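Local coordinates for 5-methylthioribose-1-phosphate isomerase (Saccharomyces cerevisiae, PDB 1W2W), which interconverts 5-methylthioribose 1-phosphate and 5-methylthioribulose 1-phosphate in the methionine salvage pathway, this chain being the N-terminal part of the enzyme, at residues 8-13 and 135-140; 16-21 and 64-69; 149-154 and 187-192. All coordinates share one frame; numbering follows the deposited sequence.

Contact 1. Residues 8-13 and 135-140; sequences FDRSEP and SLYNYV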
loop_
_atom_site.group_PDB
_atom_site.type_symbol
_atom_site.label_atom_id
_atom_site.label_comp_id
_atom_site.label_asym_id
_atom_site.label_seq_id
_atom_site.Cartn_x
_atom_site.Cartn_y
_atom_site.Cartn_z
ATOM N N PHE A 8 -27.433 17.890 4.437
ATOM C CA PHE A 8 -28.506 17.958 5.429
ATOM C C PHE A 8 -29.283 19.252 5.214
ATOM O O PHE A 8 -28.794 20.330 5.542
ATOM C CB PHE A 8 -27.876 17.943 6.834
ATOM C CG PHE A 8 -28.850 18.191 7.948
ATOM C CD1 PHE A 8 -30.159 17.741 7.862
ATOM C CD2 PHE A 8 -28.455 18.875 9.095
ATOM C CE1 PHE A 8 -31.060 17.977 8.899
ATOM C CE2 PHE A 8 -29.338 19.107 10.131
ATOM C CZ PHE A 8 -30.647 18.657 10.036
ATOM N N ASP A 9 -30.482 19.162 4.643
ATOM C CA ASP A 9 -31.319 20.344 4.496
ATOM C C ASP A 9 -32.215 20.445 5.724
ATOM O O ASP A 9 -33.165 19.669 5.880
ATOM C CB ASP A 9 -32.165 20.207 3.231
ATOM C CG ASP A 9 -33.030 21.413 2.964
ATOM O OD1 ASP A 9 -33.142 22.330 3.810
ATOM O OD2 ASP A 9 -33.651 21.521 1.896
ATOM N N ARG A 10 -31.898 21.408 6.584
ATOM C CA ARG A 10 -32.547 21.547 7.881
ATOM C C ARG A 10 -33.632 22.613 7.840
ATOM O O ARG A 10 -34.228 22.951 8.866
ATOM C CB ARG A 10 -31.492 21.891 8.934
ATOM C CG ARG A 10 -30.975 23.325 8.836
ATOM C CD ARG A 10 -30.006 23.709 9.949
ATOM N NE ARG A 10 -28.764 22.944 9.865
ATOM C CZ ARG A 10 -27.807 22.976 10.787
ATOM N NH1 ARG A 10 -27.952 23.732 11.869
ATOM N NH2 ARG A 10 -26.710 22.249 10.627
ATOM N N SER A 11 -33.891 23.141 6.650
ATOM C CA SER A 11 -34.678 24.361 6.508
ATOM C C SER A 11 -36.131 24.184 6.948
ATOM O O SER A 11 -36.781 25.146 7.373
ATOM C CB SER A 11 -34.611 24.874 5.075
ATOM O OG SER A 11 -35.327 24.026 4.202
ATOM N N GLU A 12 -36.638 22.960 6.835
ATOM C CA GLU A 12 -37.922 22.602 7.445
ATOM C C GLU A 12 -37.646 21.701 8.647
ATOM O O GLU A 12 -37.411 20.501 8.491
ATOM C CB GLU A 12 -38.797 21.844 6.441
ATOM C CG GLU A 12 -39.354 22.670 5.289
ATOM C CD GLU A 12 -40.023 21.789 4.245
ATOM O OE1 GLU A 12 -40.926 21.017 4.620
ATOM O OE2 GLU A 12 -39.662 21.849 3.051
ATOM N N PRO A 13 -37.633 22.263 9.853
ATOM C CA PRO A 13 -37.261 21.464 11.029
ATOM C C PRO A 13 -38.107 20.200 11.198
ATOM O O PRO A 13 -37.608 19.214 11.738
ATOM C CB PRO A 13 -37.463 22.440 12.193
ATOM C CG PRO A 13 -37.293 23.789 11.567
ATOM C CD PRO A 13 -37.928 23.664 10.204
ATOM N N SER A 135 -36.590 17.626 19.845
ATOM C CA SER A 135 -35.343 17.645 20.610
ATOM C C SER A 135 -34.211 16.979 19.826
ATOM O O SER A 135 -33.052 17.392 19.920
ATOM C CB SER A 135 -35.532 16.938 21.954
ATOM O OG SER A 135 -36.508 17.613 22.739
ATOM N N LEU A 136 -34.550 15.944 19.065
ATOM C CA LEU A 136 -33.576 15.274 18.217
ATOM C C LEU A 136 -33.111 16.181 17.082
ATOM O O LEU A 136 -31.920 16.186 16.742
ATOM C CB LEU A 136 -34.140 13.957 17.667
ATOM C CG LEU A 136 -33.208 13.127 16.776
ATOM C CD1 LEU A 136 -31.914 12.759 17.497
ATOM C CD2 LEU A 136 -33.909 11.877 16.241
ATOM N N TYR A 137 -34.036 16.943 16.494
ATOM C CA TYR A 137 -33.663 17.947 15.503
ATOM C C TYR A 137 -32.635 18.909 16.096
ATOM O O TYR A 137 -31.598 19.195 15.483
ATOM C CB TYR A 137 -34.878 18.766 15.053
ATOM C CG TYR A 137 -34.512 19.907 14.120
ATOM C CD1 TYR A 137 -34.258 19.674 12.769
ATOM C CD2 TYR A 137 -34.422 21.217 14.587
ATOM C CE1 TYR A 137 -33.920 20.724 11.909
ATOM C CE2 TYR A 137 -34.089 22.256 13.738
ATOM C CZ TYR A 137 -33.841 22.004 12.407
ATOM O OH TYR A 137 -33.513 23.049 11.566
ATOM N N ASN A 138 -32.936 19.422 17.287
ATOM C CA ASN A 138 -31.985 20.305 17.970
ATOM C C ASN A 138 -30.653 19.593 18.181
ATOM O O ASN A 138 -29.584 20.186 17.984
ATOM C CB ASN A 138 -32.548 20.811 19.301
ATOM C CG ASN A 138 -33.661 21.818 19.099
ATOM O OD1 ASN A 138 -33.853 22.320 17.991
ATOM N ND2 ASN A 138 -34.401 22.115 20.159
ATOM N N TYR A 139 -30.716 18.325 18.575
ATOM C CA TYR A 139 -29.490 17.590 18.871
ATOM C C TYR A 139 -28.614 17.456 17.629
ATOM O O TYR A 139 -27.391 17.696 17.675
ATOM C CB TYR A 139 -29.759 16.196 19.456
ATOM C CG TYR A 139 -28.476 15.394 19.496
ATOM C CD1 TYR A 139 -27.523 15.640 20.472
ATOM C CD2 TYR A 139 -28.210 14.410 18.546
ATOM C CE1 TYR A 139 -26.340 14.925 20.510
ATOM C CE2 TYR A 139 -27.020 13.681 18.576
ATOM C CZ TYR A 139 -26.092 13.953 19.562
ATOM O OH TYR A 139 -24.908 13.267 19.643
ATOM N N VAL A 140 -29.223 17.053 16.518
ATOM C CA VAL A 140 -28.427 16.836 15.312
ATOM C C VAL A 140 -27.846 18.135 14.747
ATOM O O VAL A 140 -26.711 18.147 14.253
ATOM C CB VAL A 140 -29.151 15.995 14.235
ATOM C CG1 VAL A 140 -29.600 14.670 14.831
ATOM C CG2 VAL A 140 -30.321 16.750 13.614
#
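Tyr137 reaches out from helix 129-168 into the turn that follows strand 6-9 and gives its phenol to the backbone there. Its CG stands anti to the backbone N (chi1 175°), which sends the ring off the helix toward residues 10-13. At the far end, Tyr137 OH donates to Arg10 O at 2.8 Å; the carbonyl oxygen lies near the ring plane, at its edge, while the hydroxyl meets the carbonyl tilted 21° from that group's own plane. Pro13 lies over one face of the same ring in a CH-pi contact, with Pro13 CB 3.8 Å from the Tyr137 ring centroid and 16° off the normal. Arg10 CB adds a contact at 3.5 Å to Tyr137 OH, but the guanidinium leads away to a salt bridge with Asp145, about two turns farther along the helix. Phe8 CZ comes to Tyr137 CE1 at 4.3 Å. At the next turn, Val140 CG2 meets Phe8 CZ at 4.1 Å, the two side chains crossing at about a right angle, and Arg10 CB sits over one face of the Phe8 ring. Inward, Phe8 continues onto Leu62 of helix 53-73. The contact therefore combines one phenol-to-carbonyl bond with apolar packing: the hydrogen bond and the proline together fix the position of the tyrosine ring, and Phe8 and Val140 carry the contact toward the hydrophobic interior.

Contact 2. Residues 16-21 and 64-69; sequences VSVKVL and VLTEVQ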
loop_
_atom_site.group_PDB
_atom_site.type_symbol
_atom_site.label_atom_id
_atom_site.label_comp_id
_atom_site.label_asym_id
_atom_site.label_seq_id
_atom_site.Cartn_x
_atom_site.Cartn_y
_atom_site.Cartn_z
ATOM N N VAL A 16 -36.948 17.272 7.553
ATOM C CA VAL A 16 -35.590 17.473 7.040
ATOM C C VAL A 16 -35.332 16.522 5.885
ATOM O O VAL A 16 -35.989 15.484 5.769
ATOM C CB VAL A 16 -34.498 17.278 8.118
ATOM C CG1 VAL A 16 -34.694 18.239 9.281
ATOM C CG2 VAL A 16 -34.428 15.829 8.607
ATOM N N SER A 17 -34.375 16.865 5.026
ATOM C CA SER A 17 -33.906 15.884 4.060
ATOM C C SER A 17 -32.416 15.635 4.260
ATOM O O SER A 17 -31.667 16.518 4.686
ATOM C CB SER A 17 -34.246 16.295 2.626
ATOM O OG SER A 17 -33.457 17.406 2.249
ATOM N N VAL A 18 -32.010 14.407 3.975
ATOM C CA VAL A 18 -30.627 13.997 4.177
ATOM C C VAL A 18 -30.263 13.137 2.978
ATOM O O VAL A 18 -31.000 12.220 2.628
ATOM C CB VAL A 18 -30.480 13.192 5.489
ATOM C CG1 VAL A 18 -29.050 12.716 5.669
ATOM C CG2 VAL A 18 -30.925 14.029 6.689
ATOM N N LYS A 19 -29.137 13.432 2.334
ATOM C CA LYS A 19 -28.581 12.521 1.331
ATOM C C LYS A 19 -27.065 12.497 1.524
ATOM O O LYS A 19 -26.503 13.459 2.031
ATOM C CB LYS A 19 -28.973 12.940 -0.095
ATOM C CG LYS A 19 -28.343 14.236 -0.588
ATOM C CD LYS A 19 -28.937 14.648 -1.934
ATOM C CE LYS A 19 -28.171 15.812 -2.547
ATOM N NZ LYS A 19 -28.859 16.332 -3.765
ATOM N N VAL A 20 -26.398 11.412 1.151
ATOM C CA VAL A 20 -24.964 11.308 1.410
ATOM C C VAL A 20 -24.204 10.906 0.152
ATOM O O VAL A 20 -24.716 10.178 -0.707
ATOM C CB VAL A 20 -24.648 10.313 2.538
ATOM C CG1 VAL A 20 -25.295 10.753 3.854
ATOM C CG2 VAL A 20 -25.084 8.896 2.139
ATOM N N LEU A 21 -22.976 11.389 0.027
ATOM C CA LEU A 21 -22.157 11.000 -1.111
ATOM C C LEU A 21 -21.782 9.541 -0.949
ATOM O O LEU A 21 -21.427 9.120 0.144
ATOM C CB LEU A 21 -20.872 11.822 -1.132
ATOM C CG LEU A 21 -20.869 13.154 -1.872
ATOM C CD1 LEU A 21 -19.461 13.710 -1.822
ATOM C CD2 LEU A 21 -21.348 12.981 -3.308
ATOM N N VAL A 64 -31.931 8.466 12.351
ATOM C CA VAL A 64 -32.950 8.339 13.397
ATOM C C VAL A 64 -33.991 9.450 13.226
ATOM O O VAL A 64 -35.210 9.222 13.313
ATOM C CB VAL A 64 -32.319 8.417 14.804
ATOM C CG1 VAL A 64 -33.381 8.170 15.878
ATOM C CG2 VAL A 64 -31.202 7.396 14.968
ATOM N N LEU A 65 -33.519 10.665 12.972
ATOM C CA LEU A 65 -34.434 11.782 12.767
ATOM C C LEU A 65 -35.296 11.595 11.517
ATOM O O LEU A 65 -36.509 11.807 11.565
ATOM C CB LEU A 65 -33.695 13.128 12.735
ATOM C CG LEU A 65 -34.564 14.365 12.439
ATOM C CD1 LEU A 65 -35.620 14.575 13.535
ATOM C CD2 LEU A 65 -33.695 15.610 12.304
ATOM N N THR A 66 -34.709 11.202 10.393
ATOM C CA THR A 66 -35.543 10.968 9.211
ATOM C C THR A 66 -36.562 9.859 9.472
ATOM O O THR A 66 -37.692 9.932 8.978
ATOM C CB THR A 66 -34.720 10.654 7.937
ATOM O OG1 THR A 66 -33.818 9.572 8.184
ATOM C CG2 THR A 66 -33.814 11.808 7.556
ATOM N N GLU A 67 -36.171 8.844 10.240
ATOM C CA GLU A 67 -37.089 7.753 10.559
ATOM C C GLU A 67 -38.278 8.243 11.382
ATOM O O GLU A 67 -39.433 7.920 11.074
ATOM C CB GLU A 67 -36.398 6.584 11.267
ATOM C CG GLU A 67 -37.391 5.497 11.661
ATOM C CD GLU A 67 -36.765 4.124 11.727
ATOM O OE1 GLU A 67 -37.097 3.365 12.660
ATOM O OE2 GLU A 67 -35.942 3.800 10.845
ATOM N N VAL A 68 -38.020 9.023 12.429
ATOM C CA VAL A 68 -39.136 9.435 13.277
ATOM C C VAL A 68 -40.041 10.416 12.550
ATOM O O VAL A 68 -41.257 10.449 12.779
ATOM C CB VAL A 68 -38.693 9.975 14.648
ATOM C CG1 VAL A 68 -37.905 8.916 15.424
ATOM C CG2 VAL A 68 -37.913 11.237 14.487
ATOM N N GLN A 69 -39.460 11.212 11.656
ATOM C CA GLN A 69 -40.274 12.130 10.868
ATOM C C GLN A 69 -41.101 11.414 9.818
ATOM O O GLN A 69 -42.229 11.818 9.529
ATOM C CB GLN A 69 -39.428 13.245 10.255
ATOM C CG GLN A 69 -38.731 14.046 11.351
ATOM C CD GLN A 69 -38.165 15.355 10.864
ATOM O OE1 GLN A 69 -37.782 15.476 9.695
ATOM N NE2 GLN A 69 -38.119 16.345 11.746
HETATM O O HOH W 1 -37.368 14.011 7.466
#
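The small antiparallel sheet of the N-terminal region packs against helix 53-73 where its middle strand, 17-21, begins: Val16 touches Leu65, Thr66 and Gln69, and Val18 touches Thr66. The polar link is made by Gln69, whose chain is extended beyond CG and carries OE1 to the backbone of Val16. Val16 N donates to Gln69 OE1 at 2.9 Å, with an N-H...O angle of 159° and the donor in the carbonyl plane. Water 1 gives the same oxygen a second donor, at 2.7 Å, and also donates to Val16 O, so one side-chain oxygen engages both backbone polar groups of this residue, one directly and one through water. The other end of the amide, Gln69 NE2, is held by Pro13 O and Asp133 OD1, which probably keeps the amide in this orientation. Strand 17-21 lies between strands 6-9 and 32-34 in the sheet; Val16 just precedes it, and Val18, within it, points toward the helix. Val16 CG2 touches Leu65 CD2 at 3.8 Å, and Val18 CG2 meets Thr66 CG2 at 3.7 Å, each pair crossing at about a right angle. With chi1 at 53°, Thr66 places CG2 anti to its carbonyl carbon and against Val18, while OG1 bonds back to Ser63 O.

Contact 3. Residues 149-154 and 187-192; sequences ANNMKM and ATSGYG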
loop_
_atom_site.group_PDB
_atom_site.type_symbol
_atom_site.label_atom_id
_atom_site.label_comp_id
_atom_site.label_asym_id
_atom_site.label_seq_id
_atom_site.Cartn_x
_atom_site.Cartn_y
_atom_site.Cartn_z
ATOM N N ALA A 149 -17.477 23.701 13.814
ATOM C CA ALA A 149 -16.807 24.756 14.559
ATOM C C ALA A 149 -15.576 24.196 15.274
ATOM O O ALA A 149 -14.533 24.855 15.333
ATOM C CB ALA A 149 -17.744 25.383 15.577
ATOM N N ASN A 150 -15.710 22.989 15.819
ATOM C CA ASN A 150 -14.611 22.383 16.557
ATOM C C ASN A 150 -13.511 21.928 15.593
ATOM O O ASN A 150 -12.333 21.952 15.941
ATOM C CB ASN A 150 -15.099 21.216 17.433
ATOM C CG ASN A 150 -15.907 21.679 18.636
ATOM O OD1 ASN A 150 -15.795 22.830 19.057
ATOM N ND2 ASN A 150 -16.726 20.785 19.192
ATOM N N ASN A 151 -13.881 21.505 14.387
ATOM C CA ASN A 151 -12.864 21.168 13.398
ATOM C C ASN A 151 -12.018 22.394 13.081
ATOM O O ASN A 151 -10.787 22.320 12.975
ATOM C CB ASN A 151 -13.509 20.658 12.113
ATOM C CG ASN A 151 -14.096 19.268 12.286
ATOM O OD1 ASN A 151 -13.787 18.564 13.257
ATOM N ND2 ASN A 151 -14.936 18.863 11.343
HETATM N N MSE A 152 -12.673 23.534 12.926
HETATM C CA MSE A 152 -11.900 24.751 12.677
HETATM C C MSE A 152 -11.032 25.129 13.868
HETATM O O MSE A 152 -9.861 25.485 13.706
HETATM C CB MSE A 152 -12.826 25.882 12.250
HETATM C CG MSE A 152 -13.495 25.514 10.943
HETATM SE SE MSE A 152 -14.610 26.964 10.253
HETATM C CE MSE A 152 -15.815 27.237 11.721
ATOM N N LYS A 153 -11.592 25.047 15.069
ATOM C CA LYS A 153 -10.819 25.304 16.283
ATOM C C LYS A 153 -9.588 24.403 16.405
ATOM O O LYS A 153 -8.484 24.897 16.639
ATOM C CB LYS A 153 -11.679 25.128 17.538
ATOM C CG LYS A 153 -12.482 26.355 17.949
ATOM C CD LYS A 153 -13.372 26.050 19.157
ATOM C CE LYS A 153 -12.539 25.884 20.429
ATOM N NZ LYS A 153 -12.942 26.809 21.536
HETATM N N MSE A 154 -9.774 23.093 16.261
HETATM C CA MSE A 154 -8.660 22.159 16.423
HETATM C C MSE A 154 -7.646 22.322 15.293
HETATM O O MSE A 154 -6.434 22.139 15.477
HETATM C CB MSE A 154 -9.149 20.705 16.551
HETATM C CG MSE A 154 -9.436 19.943 15.277
HETATM SE SE MSE A 154 -10.042 18.159 15.837
HETATM C CE MSE A 154 -11.960 18.530 16.213
ATOM N N ALA A 187 -14.977 13.219 5.714
ATOM C CA ALA A 187 -15.009 12.359 6.900
ATOM C C ALA A 187 -15.800 12.968 8.052
ATOM O O ALA A 187 -15.916 12.353 9.113
ATOM C CB ALA A 187 -13.580 12.037 7.357
ATOM N N THR A 188 -16.335 14.168 7.843
ATOM C CA THR A 188 -16.839 14.995 8.947
ATOM C C THR A 188 -17.982 15.881 8.445
ATOM O O THR A 188 -18.496 15.682 7.350
ATOM C CB THR A 188 -15.732 15.897 9.568
ATOM O OG1 THR A 188 -15.327 16.928 8.646
ATOM C CG2 THR A 188 -14.459 15.124 9.913
ATOM N N SER A 189 -18.372 16.879 9.235
ATOM C CA SER A 189 -19.377 17.829 8.781
ATOM C C SER A 189 -18.733 18.858 7.848
ATOM O O SER A 189 -19.438 19.702 7.267
ATOM C CB SER A 189 -20.022 18.543 9.981
ATOM O OG SER A 189 -19.055 19.365 10.624
ATOM N N GLY A 190 -17.408 18.806 7.702
ATOM C CA GLY A 190 -16.699 19.802 6.914
ATOM C C GLY A 190 -15.428 20.290 7.588
ATOM O O GLY A 190 -15.340 20.301 8.811
ATOM N N TYR A 191 -14.454 20.685 6.775
ATOM C CA TYR A 191 -13.146 21.174 7.236
ATOM C C TYR A 191 -12.183 20.080 7.749
ATOM O O TYR A 191 -11.063 19.933 7.246
ATOM C CB TYR A 191 -13.278 22.315 8.245
ATOM C CG TYR A 191 -12.015 23.136 8.342
ATOM C CD1 TYR A 191 -11.724 24.092 7.378
ATOM C CD2 TYR A 191 -11.110 22.943 9.379
ATOM C CE1 TYR A 191 -10.578 24.848 7.446
ATOM C CE2 TYR A 191 -9.955 23.691 9.459
ATOM C CZ TYR A 191 -9.692 24.640 8.482
ATOM O OH TYR A 191 -8.558 25.411 8.518
ATOM N N GLY A 192 -12.620 19.294 8.731
ATOM C CA GLY A 192 -11.915 18.062 9.047
ATOM C C GLY A 192 -11.031 18.184 10.280
ATOM O O GLY A 192 -10.928 19.253 10.896
#
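Asn151 of helix 129-168 meets a loop in which three successive residues, Gly190, Tyr191 and Gly192, all have positive phi; at both glycines a side chain would collide with the preceding carbonyl oxygen. Asn151 ND2 donates to Gly190 O at 2.9 Å, nearly straight at 165° and with the oxygen close to the amide plane. The same residue's backbone closes an ST turn, Gly190 N donating to Thr188 OG1 at 3.0 Å, which probably helps position its carbonyl. Gly192 O presses on the Asn151 side chain at 3.2 Å from CB; it is buried and has no hydrogen-bonding partner in the model. Next along the helix, Met152, present as selenomethionine, lays CG over one face of the Tyr191 ring, 4.0 Å from its centroid. Its SE stands farther above the same face at 5.2 Å, a Met-aromatic contact, while Asn151 O comes to the ring edge. Were Asn151 replaced by an alanine, Gly190 O would probably lose its side-chain donor and the loop could shift against the helix. The loop joins strand 174-179 to helix 194-210: Tyr191 OH bonds Ser200 on that helix, Ser189 OG bonds Asp147 on helix 129-168, and Thr188 rests on Pro54 at the start of helix 53-73.

How the contacts relate
Contacts 1 and 2 form one continuous region, their centres 9 Å apart. Contact 2 is nested along the chain inside the loop closed by contact 1, and strands 6-9 and 17-21 pair between them, Asp9 N lying 2.9 Å from Ser17 O. Leu136 of contact 1 also packs on Leu65 of contact 2. Contact 3 stands apart, with centres about 19 Å from contact 1 and 21 Å from contact 2, on the other side of the chain's centre from the latter. Helix 129-168 connects it to contact 1. The Thr188 side chain of contact 3 is about 11 Å from that of Cys181, the predicted transition-state stabiliser, too far for direct contact; contacts 1 and 2 lie away from it.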